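Local coordinates for alpha-L-rhamnosidase (Aspergillus terreus, PDB 6GSZ), which probably hydrolyses terminal non-reducing alpha-L-rhamnose residues in alpha-L-rhamnosides, as a calcium-binding glycoside hydrolase, at residues D465-D473 and L509-H517. Numbering follows the deposited sequence.
Sequences DERLGWTGD and LPYVIPNIH. With BGC (beta-D-glucopyranose), chain B.
Trp470 lies with one indole face over Val512: CG1 of Val512 sits 3.5 Å from the centroid of the five-membered ring, a CH-pi contact only 14° off the normal. The opposite face carries beta-D-glucopyranose, so Val512 backs the floor of the sugar pocket in the six-hairpin glycosidase domain. A bent bond from Trp470 NE1 to Glu466 OE2 (2.8 Å) helps to hold the indole's rotation. Trp470 sits at the N-cap position of a helix, and Asp473, in the first turn of that helix, takes the sugar's O2 and O3 on its two carboxylate oxygens. A single beta bridge pairs Trp470 with Val512. Ile513 N gives a hydrogen bond to Gly469 O (2.9 Å), and Gly469 CA makes a CA-H...O contact with Ile513 O at 3.2 Å. Leu468 CD2 meets Ile516 CD1 at 3.8 Å, the two side chains crossing at about a right angle. Thr471 grips Tyr511 O twice, by its backbone N nearly along the C=O axis and by OG1 from above the carbonyl plane. With chi1 at 53°, OG1 turns to that oxygen and CG2 meets Leu509 CD2 tip to tip; a water donates to both Thr471 OG1 and Pro510 O, 2.9 Å from each.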
ATOM      1  N   ASP A 465      -8.759 -12.113  11.531  1.00 11.52           N
ATOM      2  CA  ASP A 465     -10.074 -11.903  10.926  1.00 11.59           C
ATOM      3  C   ASP A 465     -10.397 -10.419  10.829  1.00 11.87           C
ATOM      4  O   ASP A 465     -11.350  -9.965  11.361  1.00 11.70           O
ATOM      5  CB  ASP A 465     -11.145 -12.669  11.698  1.00 12.76           C
ATOM      6  CG  ASP A 465     -11.232 -12.338  13.177  1.00 14.59           C
ATOM      7  OD1 ASP A 465     -10.327 -11.618  13.681  1.00 13.34           O
ATOM      8  OD2 ASP A 465     -12.174 -12.776  13.812  1.00 13.34           O
ATOM      9  N   GLU A 466      -9.525  -9.698  10.148  1.00 10.54           N
ATOM     10  CA  GLU A 466      -9.679  -8.236   9.991  1.00 11.29           C
ATOM     11  C   GLU A 466      -9.165  -7.888   8.595  1.00 10.57           C
ATOM     12  O   GLU A 466      -9.845  -8.115   7.643  1.00 11.15           O
ATOM     13  CB  GLU A 466      -9.029  -7.524  11.190  1.00 10.91           C
ATOM     14  CG  GLU A 466      -9.421  -6.062  11.331  1.00 12.58           C
ATOM     15  CD  GLU A 466      -9.294  -5.508  12.733  1.00 13.27           C
ATOM     16  OE1 GLU A 466      -8.779  -6.220  13.602  1.00 13.10           O
ATOM     17  OE2 GLU A 466      -9.722  -4.374  12.952  1.00 12.83           O
ATOM     18  N   ARG A 467      -7.979  -7.268   8.492  1.00  9.51           N
ATOM     19  CA  ARG A 467      -7.364  -6.959   7.177  1.00 11.07           C
ATOM     20  C   ARG A 467      -8.256  -5.950   6.459  1.00  9.61           C
ATOM     21  O   ARG A 467      -8.557  -6.101   5.289  1.00 10.61           O
ATOM     22  CB  ARG A 467      -7.048  -8.221   6.357  1.00 11.54           C
ATOM     23  CG  ARG A 467      -6.659  -9.467   7.144  1.00 11.75           C
ATOM     24  CD  ARG A 467      -6.367 -10.629   6.244  1.00 12.03           C
ATOM     25  NE  ARG A 467      -6.315 -11.856   6.991  1.00 11.28           N
ATOM     26  CZ  ARG A 467      -6.017 -13.024   6.438  1.00 11.65           C
ATOM     27  NH1 ARG A 467      -5.692 -13.086   5.167  1.00 10.94           N
ATOM     28  NH2 ARG A 467      -6.036 -14.145   7.154  1.00 12.11           N
ATOM     29  N   LEU A 468      -8.628  -4.875   7.179  1.00 10.23           N
ATOM     30  CA  LEU A 468      -9.536  -3.873   6.649  1.00  9.84           C
ATOM     31  C   LEU A 468      -8.760  -2.576   6.389  1.00  8.86           C
ATOM     32  O   LEU A 468      -7.655  -2.345   6.972  1.00 10.91           O
ATOM     33  CB  LEU A 468     -10.644  -3.590   7.672  1.00  9.83           C
ATOM     34  CG  LEU A 468     -11.394  -4.825   8.169  1.00 10.44           C
ATOM     35  CD1 LEU A 468     -12.391  -4.451   9.246  1.00 11.87           C
ATOM     36  CD2 LEU A 468     -12.087  -5.582   7.017  1.00 10.89           C
ATOM     37  N   GLY A 469      -9.359  -1.739   5.547  1.00  8.89           N
ATOM     38  CA  GLY A 469      -8.691  -0.473   5.182  1.00 10.17           C
ATOM     39  C   GLY A 469      -8.841   0.617   6.231  1.00 10.27           C
ATOM     40  O   GLY A 469      -9.542   1.606   6.013  1.00 10.04           O
ATOM     41  N   TRP A 470      -8.262   0.357   7.406  1.00 10.85           N
ATOM     42  CA  TRP A 470      -8.399   1.282   8.538  1.00 10.11           C
ATOM     43  C   TRP A 470      -7.778   2.663   8.232  1.00  9.54           C
ATOM     44  O   TRP A 470      -6.602   2.806   7.877  1.00 10.83           O
ATOM     45  CB  TRP A 470      -7.806   0.663   9.790  1.00 10.41           C
ATOM     46  CG  TRP A 470      -8.746  -0.286  10.483  1.00 10.58           C
ATOM     47  CD1 TRP A 470      -8.758  -1.648  10.410  1.00 11.06           C
ATOM     48  CD2 TRP A 470      -9.782   0.081  11.399  1.00 10.85           C
ATOM     49  NE1 TRP A 470      -9.737  -2.143  11.226  1.00 12.51           N
ATOM     50  CE2 TRP A 470     -10.399  -1.109  11.832  1.00 12.79           C
ATOM     51  CE3 TRP A 470     -10.242   1.298  11.877  1.00 12.78           C
ATOM     52  CZ2 TRP A 470     -11.445  -1.096  12.744  1.00 13.63           C
ATOM     53  CZ3 TRP A 470     -11.278   1.322  12.775  1.00 13.32           C
ATOM     54  CH2 TRP A 470     -11.887   0.122  13.190  1.00 14.27           C
ATOM     55  N   THR A 471      -8.628   3.672   8.350  1.00  9.63           N
ATOM     56  CA  THR A 471      -8.293   5.036   7.920  1.00  9.27           C
ATOM     57  C   THR A 471      -7.195   5.685   8.772  1.00 10.05           C
ATOM     58  O   THR A 471      -6.303   6.331   8.256  1.00 11.30           O
ATOM     59  CB  THR A 471      -9.592   5.845   7.854  1.00  9.70           C
ATOM     60  OG1 THR A 471     -10.318   5.752   9.088  1.00 10.47           O
ATOM     61  CG2 THR A 471     -10.445   5.387   6.699  1.00 10.33           C
ATOM     62  N   GLY A 472      -7.280   5.548  10.097  1.00  9.79           N
ATOM     63  CA  GLY A 472      -6.317   6.217  10.936  1.00 10.32           C
ATOM     64  C   GLY A 472      -4.914   5.673  10.715  1.00  9.92           C
ATOM     65  O   GLY A 472      -3.918   6.424  10.715  1.00 11.07           O
ATOM     66  N   ASP A 473      -4.768   4.358  10.522  1.00 10.96           N
ATOM     67  CA  ASP A 473      -3.470   3.739  10.410  1.00 10.73           C
ATOM     68  C   ASP A 473      -2.726   4.298   9.177  1.00 10.51           C
ATOM     69  O   ASP A 473      -1.534   4.598   9.258  1.00 10.87           O
ATOM     70  CB  ASP A 473      -3.575   2.211  10.316  1.00 11.11           C
ATOM     71  CG  ASP A 473      -4.311   1.524  11.449  1.00 12.67           C
ATOM     72  OD1 ASP A 473      -5.417   2.008  11.799  1.00 13.02           O
ATOM     73  OD2 ASP A 473      -3.753   0.538  11.990  1.00 13.13           O
ATOM     74  N   LEU A 509     -16.369  10.080   7.092  1.00 14.66           N
ATOM     75  CA  LEU A 509     -15.632   8.960   6.538  1.00 13.16           C
ATOM     76  C   LEU A 509     -15.877   7.721   7.395  1.00 13.71           C
ATOM     77  O   LEU A 509     -15.676   7.738   8.604  1.00 13.90           O
ATOM     78  CB  LEU A 509     -14.145   9.310   6.490  1.00 14.31           C
ATOM     79  CG  LEU A 509     -13.263   8.341   5.735  1.00 13.85           C
ATOM     80  CD1 LEU A 509     -13.588   8.349   4.240  1.00 15.06           C
ATOM     81  CD2 LEU A 509     -11.798   8.670   5.999  1.00 14.01           C
ATOM     82  N   PRO A 510     -16.333   6.599   6.802  1.00 12.26           N
ATOM     83  CA  PRO A 510     -16.387   5.342   7.546  1.00 11.74           C
ATOM     84  C   PRO A 510     -15.012   4.988   8.104  1.00 11.62           C
ATOM     85  O   PRO A 510     -13.996   5.409   7.580  1.00 11.66           O
ATOM     86  CB  PRO A 510     -16.867   4.321   6.535  1.00 11.83           C
ATOM     87  CG  PRO A 510     -17.618   5.141   5.538  1.00 12.37           C
ATOM     88  CD  PRO A 510     -16.842   6.445   5.431  1.00 12.82           C
ATOM     89  N   TYR A 511     -14.984   4.216   9.172  1.00 10.72           N
ATOM     90  CA  TYR A 511     -13.727   3.841   9.808  1.00 10.15           C
ATOM     91  C   TYR A 511     -12.796   3.058   8.893  1.00 10.33           C
ATOM     92  O   TYR A 511     -11.585   3.194   8.968  1.00 10.91           O
ATOM     93  CB  TYR A 511     -13.958   3.098  11.127  1.00 10.73           C
ATOM     94  CG  TYR A 511     -14.743   3.891  12.145  1.00 11.12           C
ATOM     95  CD1 TYR A 511     -14.795   5.282  12.146  1.00 11.68           C
ATOM     96  CD2 TYR A 511     -15.356   3.213  13.189  1.00 13.34           C
ATOM     97  CE1 TYR A 511     -15.576   5.949  13.076  1.00 13.33           C
ATOM     98  CE2 TYR A 511     -16.105   3.874  14.137  1.00 15.57           C
ATOM     99  CZ  TYR A 511     -16.216   5.247  14.087  1.00 13.45           C
ATOM    100  OH  TYR A 511     -16.977   5.910  15.012  1.00 15.04           O
ATOM    101  N   VAL A 512     -13.382   2.155   8.098  1.00 10.33           N
ATOM    102  CA  VAL A 512     -12.609   1.370   7.148  1.00 10.48           C
ATOM    103  C   VAL A 512     -13.142   1.560   5.735  1.00  9.63           C
ATOM    104  O   VAL A 512     -14.328   1.804   5.544  1.00 10.63           O
ATOM    105  CB  VAL A 512     -12.565  -0.132   7.485  1.00 10.41           C
ATOM    106  CG1 VAL A 512     -12.128  -0.336   8.926  1.00 11.32           C
ATOM    107  CG2 VAL A 512     -13.879  -0.876   7.242  1.00 11.89           C
ATOM    108  N   ILE A 513     -12.212   1.490   4.776  1.00  9.39           N
ATOM    109  CA  ILE A 513     -12.500   1.663   3.362  1.00  9.09           C
ATOM    110  C   ILE A 513     -11.802   0.553   2.605  1.00  9.19           C
ATOM    111  O   ILE A 513     -10.565   0.401   2.676  1.00 10.20           O
ATOM    112  CB  ILE A 513     -11.960   2.991   2.835  1.00  9.24           C
ATOM    113  CG1 ILE A 513     -12.481   4.201   3.618  1.00 13.38           C
ATOM    114  CG2 ILE A 513     -12.195   3.139   1.347  1.00 10.62           C
ATOM    115  CD1 ILE A 513     -13.977   4.514   3.486  1.00 11.80           C
ATOM    116  N   PRO A 514     -12.524  -0.273   1.810  1.00 10.19           N
ATOM    117  CA  PRO A 514     -13.990  -0.251   1.629  1.00  9.46           C
ATOM    118  C   PRO A 514     -14.783  -0.478   2.924  1.00  8.91           C
ATOM    119  O   PRO A 514     -14.294  -1.151   3.862  1.00 10.29           O
ATOM    120  CB  PRO A 514     -14.221  -1.445   0.695  1.00 10.01           C
ATOM    121  CG  PRO A 514     -12.916  -1.537  -0.119  1.00 11.07           C
ATOM    122  CD  PRO A 514     -11.856  -1.242   0.930  1.00 10.38           C
ATOM    123  N   ASN A 515     -15.945   0.159   2.977  1.00 10.46           N
ATOM    124  CA  ASN A 515     -16.737   0.172   4.187  1.00 11.64           C
ATOM    125  C   ASN A 515     -17.657  -1.072   4.240  1.00 12.72           C
ATOM    126  O   ASN A 515     -18.642  -1.112   3.516  1.00 14.89           O
ATOM    127  CB  ASN A 515     -17.551   1.452   4.267  1.00 11.72           C
ATOM    128  CG  ASN A 515     -18.503   1.467   5.439  1.00 12.84           C
ATOM    129  OD1 ASN A 515     -18.195   0.840   6.457  1.00 13.41           O
ATOM    130  ND2 ASN A 515     -19.580   2.264   5.307  1.00 15.00           N
ATOM    131  N   ILE A 516     -17.385  -1.970   5.191  1.00 11.94           N
ATOM    132  CA  ILE A 516     -18.198  -3.167   5.394  1.00 12.67           C
ATOM    133  C   ILE A 516     -19.178  -2.972   6.543  1.00 15.13           C
ATOM    134  O   ILE A 516     -19.892  -3.902   6.863  1.00 18.83           O
ATOM    135  CB  ILE A 516     -17.316  -4.406   5.646  1.00 14.82           C
ATOM    136  CG1 ILE A 516     -16.387  -4.236   6.858  1.00 16.07           C
ATOM    137  CG2 ILE A 516     -16.572  -4.726   4.382  1.00 18.14           C
ATOM    138  CD1 ILE A 516     -15.854  -5.502   7.476  1.00 18.27           C
ATOM    139  N   HIS A 517     -19.169  -1.818   7.216  1.00 15.55           N
ATOM    140  CA  HIS A 517     -19.865  -1.600   8.487  1.00 16.81           C
ATOM    141  C   HIS A 517     -21.155  -0.774   8.371  1.00 20.21           C
ATOM    142  O   HIS A 517     -21.821  -0.540   9.414  1.00 32.15           O
ATOM    143  CB  HIS A 517     -18.938  -0.941   9.521  1.00 17.89           C
ATOM    144  CG  HIS A 517     -17.774  -1.798   9.891  1.00 16.77           C
ATOM    145  ND1 HIS A 517     -16.502  -1.306  10.066  1.00 19.71           N
ATOM    146  CD2 HIS A 517     -17.686  -3.127  10.154  1.00 19.99           C
ATOM    147  CE1 HIS A 517     -15.677  -2.309  10.394  1.00 18.63           C
ATOM    148  NE2 HIS A 517     -16.379  -3.431  10.437  1.00 17.53           N
TER
HETATM  149  C2  BGC B 968      -6.621  -0.729  13.646  0.70 21.40           C
HETATM  150  C3  BGC B 968      -7.063   0.488  14.409  0.70 25.42           C
HETATM  151  C4  BGC B 968      -8.460   0.471  14.990  0.70 26.12           C
HETATM  152  C5  BGC B 968      -8.552  -0.798  15.689  0.70 22.33           C
HETATM  153  C6  BGC B 968      -9.931  -0.798  16.319  0.70 25.89           C
HETATM  154  C1  BGC B 968      -6.946  -1.981  14.442  0.70 26.18           C
HETATM  155  O1  BGC B 968      -6.401  -3.096  13.765  0.70 14.80           O
HETATM  156  O2  BGC B 968      -5.217  -0.836  13.666  0.70 29.23           O
HETATM  157  O3  BGC B 968      -7.145   1.484  13.536  0.70 14.73           O
HETATM  158  O4  BGC B 968      -8.835   1.574  15.847  0.70 25.27           O
HETATM  159  O5  BGC B 968      -8.307  -1.989  14.875  0.70 37.28           O
HETATM  160  O6  BGC B 968     -10.151  -2.084  16.906  0.70 26.27           O
HETATM  161  O   HOH W   1     -11.889  -2.450   4.399  1.00 11.20           O
HETATM  162  O   HOH W   2     -12.747   7.253   9.460  1.00 11.38           O